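Local coordinates for methyl-accepting chemotaxis protein (Vibrio cholerae, PDB 6CEQ) that binds heme in a PAS domain and probably senses oxygen as part of a chemoreceptor signalling pathway, at residues Pro60-Gln63 with Arg64-Ser68; Leu26-Leu29 with Thr30-Pro34; Gly42-Ala45 with Ala46-Val49. All coordinates share one frame; numbering follows the deposited sequence.

Contact 1. Residues Pro60-Gln63 with Arg64-Ser68; sequences PAHQ and RSIIS. With HEM (protoporphyrin IX containing Fe), chain D.
Pro-60, Ala-61, His-62 and Gln-63 each accept, through the carbonyl oxygen, an amide hydrogen from the residue four places on, so that Pro60-Gln63 and Arg64-Ser68 form successive turns of one helix, the bond from Arg-64 N to Pro-60 O measuring 3.0 Å. Two side chains of the first turn carry that helix to the heme. His-62 stands with CG anti to its own amide nitrogen, and its ring sends NE2 to the propionate oxygen O2A of the heme at 2.5 Å. The bond is nearly straight, 170° at the hydrogen, and the carboxylate lies at the ring's edge. One turn later Ile-66 lays its terminal methyl over one face of the same imidazole, a CH-pi contact in which CD1 sits 4.0 Å from the centroid of the His-62 ring; the ring is thus held at its edge by a bond and on one face by a methyl. In Gln-63 the first torsion (chi1 -78°) sets CG against the porphyrin, 3.5 Å from heme C3A, and a bend at chi2 then turns the amide toward the second propionate. There Gln-63 NE2 lies 2.7 Å from heme O2D, a weak hydrogen bond because the angle at the hydrogen is only 127°. Arg-64 folds its CB and CG over the Pro-60 carbonyl, and its guanidinium leads off to a salt bridge with Asp-54 and a hydrogen bond to the backbone of Glu-15. Near the far end of the helix Ser-68 turns back, its OG and N both donating to Arg-64 O from opposite faces of the carbonyl plane. This short helix forms part of the PAS heme pocket, its consecutive polar side chains bonding both propionates, while Ser-77 gives the heme another hydrogen bond.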
loop_
_atom_site.group_PDB
_atom_site.type_symbol
_atom_site.label_atom_id
_atom_site.label_comp_id
_atom_site.label_asym_id
_atom_site.label_seq_id
_atom_site.Cartn_x
_atom_site.Cartn_y
_atom_site.Cartn_z
ATOM N N PRO A 60 -11.490 -0.006 -8.149
ATOM C CA PRO A 60 -10.368 0.958 -8.171
ATOM C C PRO A 60 -10.763 2.406 -7.996
ATOM O O PRO A 60 -9.952 3.188 -7.489
ATOM C CB PRO A 60 -9.743 0.720 -9.555
ATOM C CG PRO A 60 -10.869 0.171 -10.368
ATOM C CD PRO A 60 -11.633 -0.707 -9.432
ATOM N N ALA A 61 -11.960 2.807 -8.435
ATOM C CA ALA A 61 -12.370 4.195 -8.268
ATOM C C ALA A 61 -12.547 4.570 -6.803
ATOM O O ALA A 61 -12.469 5.755 -6.470
ATOM C CB ALA A 61 -13.663 4.465 -9.048
ATOM N N HIS A 62 -12.801 3.592 -5.932
ATOM C CA HIS A 62 -12.903 3.864 -4.501
ATOM C C HIS A 62 -11.577 4.380 -3.950
ATOM O O HIS A 62 -11.505 5.482 -3.394
ATOM C CB HIS A 62 -13.354 2.595 -3.783
ATOM C CG HIS A 62 -13.236 2.657 -2.294
ATOM N ND1 HIS A 62 -13.863 3.620 -1.534
ATOM C CD2 HIS A 62 -12.584 1.854 -1.423
ATOM C CE1 HIS A 62 -13.589 3.413 -0.256
ATOM N NE2 HIS A 62 -12.822 2.341 -0.162
ATOM N N GLN A 63 -10.505 3.603 -4.131
ATOM C CA GLN A 63 -9.194 4.054 -3.676
ATOM C C GLN A 63 -8.738 5.300 -4.424
ATOM O O GLN A 63 -8.048 6.147 -3.848
ATOM C CB GLN A 63 -8.165 2.933 -3.833
ATOM C CG GLN A 63 -8.233 1.876 -2.757
ATOM C CD GLN A 63 -9.194 0.747 -3.078
ATOM O OE1 GLN A 63 -9.974 0.823 -4.034
ATOM N NE2 GLN A 63 -9.109 -0.331 -2.307
ATOM N N ARG A 64 -9.108 5.438 -5.701
ATOM C CA ARG A 64 -8.766 6.650 -6.442
ATOM C C ARG A 64 -9.377 7.885 -5.798
ATOM O O ARG A 64 -8.736 8.939 -5.725
ATOM C CB ARG A 64 -9.234 6.527 -7.893
ATOM C CG ARG A 64 -8.330 5.677 -8.748
ATOM C CD ARG A 64 -7.153 6.505 -9.155
ATOM N NE ARG A 64 -6.141 5.742 -9.875
ATOM C CZ ARG A 64 -5.119 6.307 -10.503
ATOM N NH1 ARG A 64 -4.994 7.629 -10.501
ATOM N NH2 ARG A 64 -4.237 5.559 -11.146
ATOM N N SER A 65 -10.622 7.778 -5.337
ATOM C CA SER A 65 -11.250 8.911 -4.669
ATOM C C SER A 65 -10.543 9.231 -3.356
ATOM O O SER A 65 -10.418 10.406 -2.980
ATOM C CB SER A 65 -12.735 8.612 -4.453
ATOM O OG SER A 65 -13.330 9.528 -3.552
ATOM N N ILE A 66 -10.024 8.206 -2.679
ATOM C CA ILE A 66 -9.316 8.441 -1.424
ATOM C C ILE A 66 -7.999 9.169 -1.688
ATOM O O ILE A 66 -7.695 10.171 -1.031
ATOM C CB ILE A 66 -9.088 7.115 -0.670
ATOM C CG1 ILE A 66 -10.415 6.501 -0.213
ATOM C CG2 ILE A 66 -8.158 7.327 0.525
ATOM C CD1 ILE A 66 -10.284 5.077 0.286
ATOM N N ILE A 67 -7.235 8.740 -2.699
ATOM C CA ILE A 67 -5.905 9.323 -2.877
ATOM C C ILE A 67 -5.940 10.568 -3.746
ATOM O O ILE A 67 -4.913 11.255 -3.867
ATOM C CB ILE A 67 -4.902 8.310 -3.470
ATOM C CG1 ILE A 67 -5.188 8.051 -4.955
ATOM C CG2 ILE A 67 -4.921 7.018 -2.669
ATOM C CD1 ILE A 67 -3.986 7.508 -5.721
ATOM N N SER A 68 -7.080 10.864 -4.370
ATOM C CA SER A 68 -7.280 12.090 -5.138
ATOM C C SER A 68 -7.718 13.265 -4.271
ATOM O O SER A 68 -7.729 14.400 -4.757
ATOM C CB SER A 68 -8.304 11.872 -6.256
ATOM O OG SER A 68 -7.846 10.862 -7.138
HETATM C CHA HEM D . -7.060 -1.430 0.307
HETATM C CHB HEM D . -4.549 2.358 -1.369
HETATM C CHC HEM D . -1.066 -0.795 -2.712
HETATM C CHD HEM D . -4.476 -4.239 -2.698
HETATM C C1A HEM D . -6.599 -0.149 0.096
HETATM C C2A HEM D . -7.098 1.003 0.734
HETATM C C3A HEM D . -6.399 2.074 0.269
HETATM C C4A HEM D . -5.463 1.595 -0.668
HETATM C CMA HEM D . -6.596 3.510 0.679
HETATM C CAA HEM D . -8.207 1.043 1.753
HETATM C CBA HEM D . -9.555 0.896 1.044
HETATM C CGA HEM D . -10.651 0.770 2.070
HETATM O O1A HEM D . -10.412 0.238 3.177
HETATM O O2A HEM D . -11.799 1.195 1.815
HETATM C C1B HEM D . -3.341 1.799 -1.809
HETATM C C2B HEM D . -2.209 2.588 -2.149
HETATM C C3B HEM D . -1.219 1.731 -2.528
HETATM C C4B HEM D . -1.785 0.366 -2.408
HETATM C CMB HEM D . -2.121 4.091 -2.101
HETATM C CAB HEM D . 0.142 2.088 -2.969
HETATM C CBB HEM D . 0.830 3.018 -2.314
HETATM C C1C HEM D . -1.686 -2.032 -2.857
HETATM C C2C HEM D . -1.082 -3.220 -3.298
HETATM C C3C HEM D . -2.058 -4.207 -3.294
HETATM C C4C HEM D . -3.266 -3.604 -2.844
HETATM C CMC HEM D . 0.360 -3.392 -3.701
HETATM C CAC HEM D . -1.876 -5.616 -3.682
HETATM C CBC HEM D . -0.773 -6.268 -3.329
HETATM C C1D HEM D . -5.428 -3.753 -1.798
HETATM C C2D HEM D . -6.513 -4.592 -1.276
HETATM C C3D HEM D . -7.228 -3.813 -0.443
HETATM C C4D HEM D . -6.581 -2.495 -0.450
HETATM C CMD HEM D . -6.776 -6.039 -1.609
HETATM C CAD HEM D . -8.449 -4.214 0.341
HETATM C CBD HEM D . -9.550 -4.662 -0.621
HETATM C CGD HEM D . -9.857 -3.550 -1.590
HETATM O O1D HEM D . -9.613 -3.696 -2.808
HETATM O O2D HEM D . -10.355 -2.479 -1.177
HETATM N NA HEM D . -5.597 0.235 -0.760
HETATM N NB HEM D . -3.050 0.500 -1.973
HETATM N NC HEM D . -3.001 -2.286 -2.589
HETATM N ND HEM D . -5.521 -2.522 -1.274
HETATM FE FE HEM D . -4.386 -1.081 -1.605
HETATM O O HOH W 1 -2.999 -1.491 0.498
#

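Contact 2. Residues Leu26-Leu29 with Thr30-Pro34; sequences LQLL and THREP
Thr-30 grips the carbonyl of Leu-26 twice, and this pair of hydrogen bonds on one oxygen is the tight part of the contact between Leu26-Leu29 and Thr30-Pro34. The hydroxyl OG1 donates to Leu-26 O at 2.7 Å, while the amide Thr-30 N donates to the same oxygen at 2.9 Å, the two arriving from opposite faces of the carbonyl plane. What sets the hydroxyl there is the first torsion of Thr-30 (chi1 -57°), which turns OG1 back along the helix beside its own nitrogen. The next two turn-closing bonds run from His-31 N to Gln-27 O and from Arg-32 N to Leu-28 O, the latter 2.8 Å long. Arg-32 then leaves helical geometry and serves as N-cap residue of helix 33-39. On the inner side Leu-29 is buried, facing Leu-21, Phe-43 and Leu-48, and the CG of Glu-33 rests 3.4 Å from Leu-29 O.

The opposite character prevails where the ends of the side chains approach solvent. Leu-28 reaches its CD1 to the aliphatic part of Arg-32, 3.8 Å from Arg-32 CG, the two side chains running at a slant to each other; beyond that methylene Arg-32 leads its guanidinium outward. There it lies over the imidazole of its neighbour, with Arg-32 NH1 3.3 Å above one face of the His-31 ring and displaced toward the rim. Gln-27 and His-31 are more exposed than Leu-28 and Arg-32, which touch strand 84-94 through Phe-86 and Leu-84 respectively. The chemistry implies a helix end secured by its backbone, the carbonyls of Leu-26, Gln-27 and Leu-28 all bonded and the first doubly, with Leu-29 buried and polar side chains outside; among these Glu-33 OE2 accepts a weak hydrogen bond from Ala-45 N.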
loop_
_atom_site.group_PDB
_atom_site.type_symbol
_atom_site.label_atom_id
_atom_site.label_comp_id
_atom_site.label_asym_id
_atom_site.label_seq_id
_atom_site.Cartn_x
_atom_site.Cartn_y
_atom_site.Cartn_z
ATOM N N LEU A 26 8.831 -5.078 1.634
ATOM C CA LEU A 26 9.312 -5.988 0.597
ATOM C C LEU A 26 9.615 -7.360 1.178
ATOM O O LEU A 26 9.289 -8.392 0.576
ATOM C CB LEU A 26 10.560 -5.404 -0.066
ATOM C CG LEU A 26 10.271 -4.290 -1.074
ATOM C CD1 LEU A 26 11.552 -3.556 -1.480
ATOM C CD2 LEU A 26 9.538 -4.850 -2.292
ATOM N N GLN A 27 10.247 -7.386 2.350
ATOM C CA GLN A 27 10.554 -8.651 3.009
ATOM C C GLN A 27 9.280 -9.402 3.363
ATOM O O GLN A 27 9.164 -10.616 3.135
ATOM C CB GLN A 27 11.395 -8.388 4.261
ATOM C CG GLN A 27 11.852 -9.658 4.951
ATOM C CD GLN A 27 12.713 -9.378 6.173
ATOM O OE1 GLN A 27 13.641 -8.572 6.119
ATOM N NE2 GLN A 27 12.387 -10.019 7.286
ATOM N N LEU A 28 8.311 -8.687 3.932
ATOM C CA LEU A 28 7.048 -9.313 4.300
ATOM C C LEU A 28 6.335 -9.870 3.075
ATOM O O LEU A 28 5.836 -11.005 3.091
ATOM C CB LEU A 28 6.162 -8.292 5.015
ATOM C CG LEU A 28 4.750 -8.794 5.320
ATOM C CD1 LEU A 28 4.792 -9.998 6.241
ATOM C CD2 LEU A 28 3.914 -7.679 5.929
ATOM N N LEU A 29 6.264 -9.084 2.004
ATOM C CA LEU A 29 5.532 -9.546 0.829
ATOM C C LEU A 29 6.245 -10.707 0.158
ATOM O O LEU A 29 5.599 -11.557 -0.467
ATOM C CB LEU A 29 5.336 -8.402 -0.167
ATOM C CG LEU A 29 4.525 -7.198 0.317
ATOM C CD1 LEU A 29 4.373 -6.165 -0.796
ATOM C CD2 LEU A 29 3.178 -7.612 0.887
ATOM N N THR A 30 7.571 -10.757 0.268
ATOM C CA THR A 30 8.305 -11.907 -0.242
ATOM C C THR A 30 8.009 -13.142 0.598
ATOM O O THR A 30 7.743 -14.222 0.058
ATOM C CB THR A 30 9.800 -11.592 -0.270
ATOM O OG1 THR A 30 10.002 -10.415 -1.059
ATOM C CG2 THR A 30 10.573 -12.741 -0.900
ATOM N N HIS A 31 8.030 -12.990 1.926
ATOM C CA HIS A 31 7.650 -14.083 2.816
ATOM C C HIS A 31 6.238 -14.580 2.517
ATOM O O HIS A 31 5.989 -15.795 2.482
ATOM C CB HIS A 31 7.746 -13.611 4.263
ATOM C CG HIS A 31 7.448 -14.672 5.272
ATOM N ND1 HIS A 31 7.211 -14.383 6.600
ATOM C CD2 HIS A 31 7.381 -16.018 5.168
ATOM C CE1 HIS A 31 6.984 -15.502 7.259
ATOM N NE2 HIS A 31 7.083 -16.513 6.413
ATOM N N ARG A 32 5.309 -13.659 2.275
ATOM C CA ARG A 32 3.900 -13.984 2.090
ATOM C C ARG A 32 3.524 -14.221 0.638
ATOM O O ARG A 32 2.333 -14.228 0.321
ATOM C CB ARG A 32 3.017 -12.864 2.650
ATOM C CG ARG A 32 3.101 -12.686 4.135
ATOM C CD ARG A 32 2.871 -13.999 4.848
ATOM N NE ARG A 32 2.798 -13.813 6.287
ATOM C CZ ARG A 32 3.180 -14.726 7.168
ATOM N NH1 ARG A 32 3.663 -15.892 6.747
ATOM N NH2 ARG A 32 3.087 -14.474 8.464
ATOM N N GLU A 33 4.497 -14.408 -0.254
ATOM C CA GLU A 33 4.147 -14.650 -1.651
ATOM C C GLU A 33 3.257 -15.878 -1.854
ATOM O O GLU A 33 2.437 -15.843 -2.795
ATOM C CB GLU A 33 5.429 -14.715 -2.504
ATOM C CG GLU A 33 5.704 -13.395 -3.266
ATOM C CD GLU A 33 7.127 -13.272 -3.815
ATOM O OE1 GLU A 33 7.880 -14.267 -3.757
ATOM O OE2 GLU A 33 7.491 -12.175 -4.306
ATOM N N PRO A 34 3.334 -16.963 -1.063
ATOM C CA PRO A 34 2.303 -18.018 -1.175
ATOM C C PRO A 34 0.878 -17.496 -1.057
ATOM O O PRO A 34 0.028 -17.792 -1.910
ATOM C CB PRO A 34 2.653 -18.971 -0.026
ATOM C CG PRO A 34 4.116 -18.801 0.170
ATOM C CD PRO A 34 4.454 -17.386 -0.195
#

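Contact 3. Residues Gly42-Ala45 with Ala46-Val49; sequences GFKA and AELV
Phe-43 and Leu-48 supply the apolar part of this contact between Gly42-Ala45 and Ala46-Val49. The ring of Phe-43, its CG anti to the amide nitrogen (chi1 -177°), offers CE1 to the branch methyl CD2 of Leu-48 at 3.7 Å, and CZ to the other methyl, CD1, at 3.9 Å; the methyls thus meet neighbouring ring carbons. The same Leu-48 lays CG against the backbone, 3.4 Å from Ala-45 O.

Backbone hydrogen bonds form the second group. Glu-47 N donates to Lys-44 O at 3.0 Å, with the donor well above the carbonyl plane, and Leu-48 N donates weakly to Ala-45 O. Ala-45 O is also held by a water that donates to it at 2.6 Å and in turn accepts from Val-49 N, so a solvent molecule joins the turn to the residue that follows it.

The last group is aliphatic contact between charged residues. Lys-44 and Glu-47 lie side by side and point the same way, with Lys-44 CB only 3.3 Å from Glu-47 CG. Their charged ends do not meet: Lys-44 NZ remains 6.3 Å from Glu-47 OE2, so methylenes, and no salt bridge, join them.

Outside the two segments, Phe-43 and Ala-45 pack on Leu-29, and Phe-43 touches the heme directly. The bond from Glu-47 N back to a carbonyl three residues earlier marks a short 3-10 turn in the loop between helices 33-39 and 60-68; it follows closely on Phe-43, a residue of the PAS heme pocket, and Leu-48 after it packs on that ring.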
loop_
_atom_site.group_PDB
_atom_site.type_symbol
_atom_site.label_atom_id
_atom_site.label_comp_id
_atom_site.label_asym_id
_atom_site.label_seq_id
_atom_site.Cartn_x
_atom_site.Cartn_y
_atom_site.Cartn_z
ATOM N N GLY A 42 -0.102 -13.427 -10.563
ATOM C CA GLY A 42 1.229 -13.123 -11.074
ATOM C C GLY A 42 2.104 -12.290 -10.151
ATOM O O GLY A 42 3.093 -11.697 -10.592
ATOM N N PHE A 43 1.747 -12.234 -8.870
ATOM C CA PHE A 43 2.354 -11.277 -7.951
ATOM C C PHE A 43 3.848 -11.525 -7.759
ATOM O O PHE A 43 4.279 -12.654 -7.513
ATOM C CB PHE A 43 1.634 -11.349 -6.603
ATOM C CG PHE A 43 2.120 -10.352 -5.598
ATOM C CD1 PHE A 43 1.589 -9.071 -5.559
ATOM C CD2 PHE A 43 3.098 -10.698 -4.678
ATOM C CE1 PHE A 43 2.031 -8.153 -4.626
ATOM C CE2 PHE A 43 3.545 -9.782 -3.746
ATOM C CZ PHE A 43 3.011 -8.510 -3.719
ATOM N N LYS A 44 4.634 -10.456 -7.903
ATOM C CA LYS A 44 6.047 -10.437 -7.532
ATOM C C LYS A 44 6.335 -9.121 -6.819
ATOM O O LYS A 44 6.209 -8.049 -7.419
ATOM C CB LYS A 44 6.960 -10.603 -8.750
ATOM C CG LYS A 44 6.725 -11.852 -9.580
ATOM C CD LYS A 44 7.641 -11.895 -10.800
ATOM C CE LYS A 44 7.918 -13.333 -11.234
ATOM N NZ LYS A 44 7.257 -14.340 -10.357
ATOM N N ALA A 45 6.732 -9.209 -5.546
ATOM C CA ALA A 45 6.896 -8.012 -4.719
ATOM C C ALA A 45 7.941 -7.051 -5.284
ATOM O O ALA A 45 7.767 -5.827 -5.216
ATOM C CB ALA A 45 7.268 -8.417 -3.290
ATOM N N ALA A 46 9.037 -7.577 -5.841
ATOM C CA ALA A 46 10.130 -6.745 -6.351
ATOM C C ALA A 46 9.770 -6.041 -7.646
ATOM O O ALA A 46 10.551 -5.207 -8.132
ATOM C CB ALA A 46 11.384 -7.605 -6.556
ATOM N N GLU A 47 8.579 -6.345 -8.164
ATOM C CA GLU A 47 8.069 -5.920 -9.459
ATOM C C GLU A 47 6.924 -4.914 -9.327
ATOM O O GLU A 47 6.322 -4.537 -10.339
ATOM C CB GLU A 47 7.543 -7.179 -10.172
ATOM C CG GLU A 47 8.555 -8.308 -10.487
ATOM C CD GLU A 47 8.728 -8.555 -11.991
ATOM O OE1 GLU A 47 7.722 -8.364 -12.739
ATOM O OE2 GLU A 47 9.828 -8.971 -12.445
ATOM N N LEU A 48 6.642 -4.432 -8.109
ATOM C CA LEU A 48 5.478 -3.581 -7.857
ATOM C C LEU A 48 5.715 -2.129 -8.247
ATOM O O LEU A 48 4.785 -1.442 -8.684
ATOM C CB LEU A 48 5.101 -3.655 -6.379
ATOM C CG LEU A 48 4.531 -4.969 -5.867
ATOM C CD1 LEU A 48 4.290 -4.869 -4.366
ATOM C CD2 LEU A 48 3.233 -5.309 -6.585
ATOM N N VAL A 49 6.951 -1.651 -8.099
ATOM C CA VAL A 49 7.256 -0.266 -8.419
ATOM C C VAL A 49 6.994 -0.032 -9.901
ATOM O O VAL A 49 7.334 -0.865 -10.749
ATOM C CB VAL A 49 8.705 0.063 -8.024
ATOM C CG1 VAL A 49 9.133 1.401 -8.614
ATOM C CG2 VAL A 49 8.848 0.086 -6.501
HETATM O O HOH W 2 8.530 -3.446 -5.998
#

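Contacts 2 and 3 touch each other, with centres about 10 Å apart: Leu-29 packs on Ala-45 and Leu-48, and Glu-33 OE2 accepts a weak hydrogen bond from Ala-45 N. Contact 1 stands apart, its centre about 25 Å from that of contact 2, on the opposite side of the chain's centre. Contact 2 is mostly surface, whereas contacts 1 and 3 are partly buried. Chemistry follows place. Contact 1 meets the heme chiefly through polar groups at the propionates, contact 3 meets it through an aromatic ring, and contact 2 is a helix junction whose buried Leu-29 touches Phe-43 and has its side chain about 6 Å from the heme.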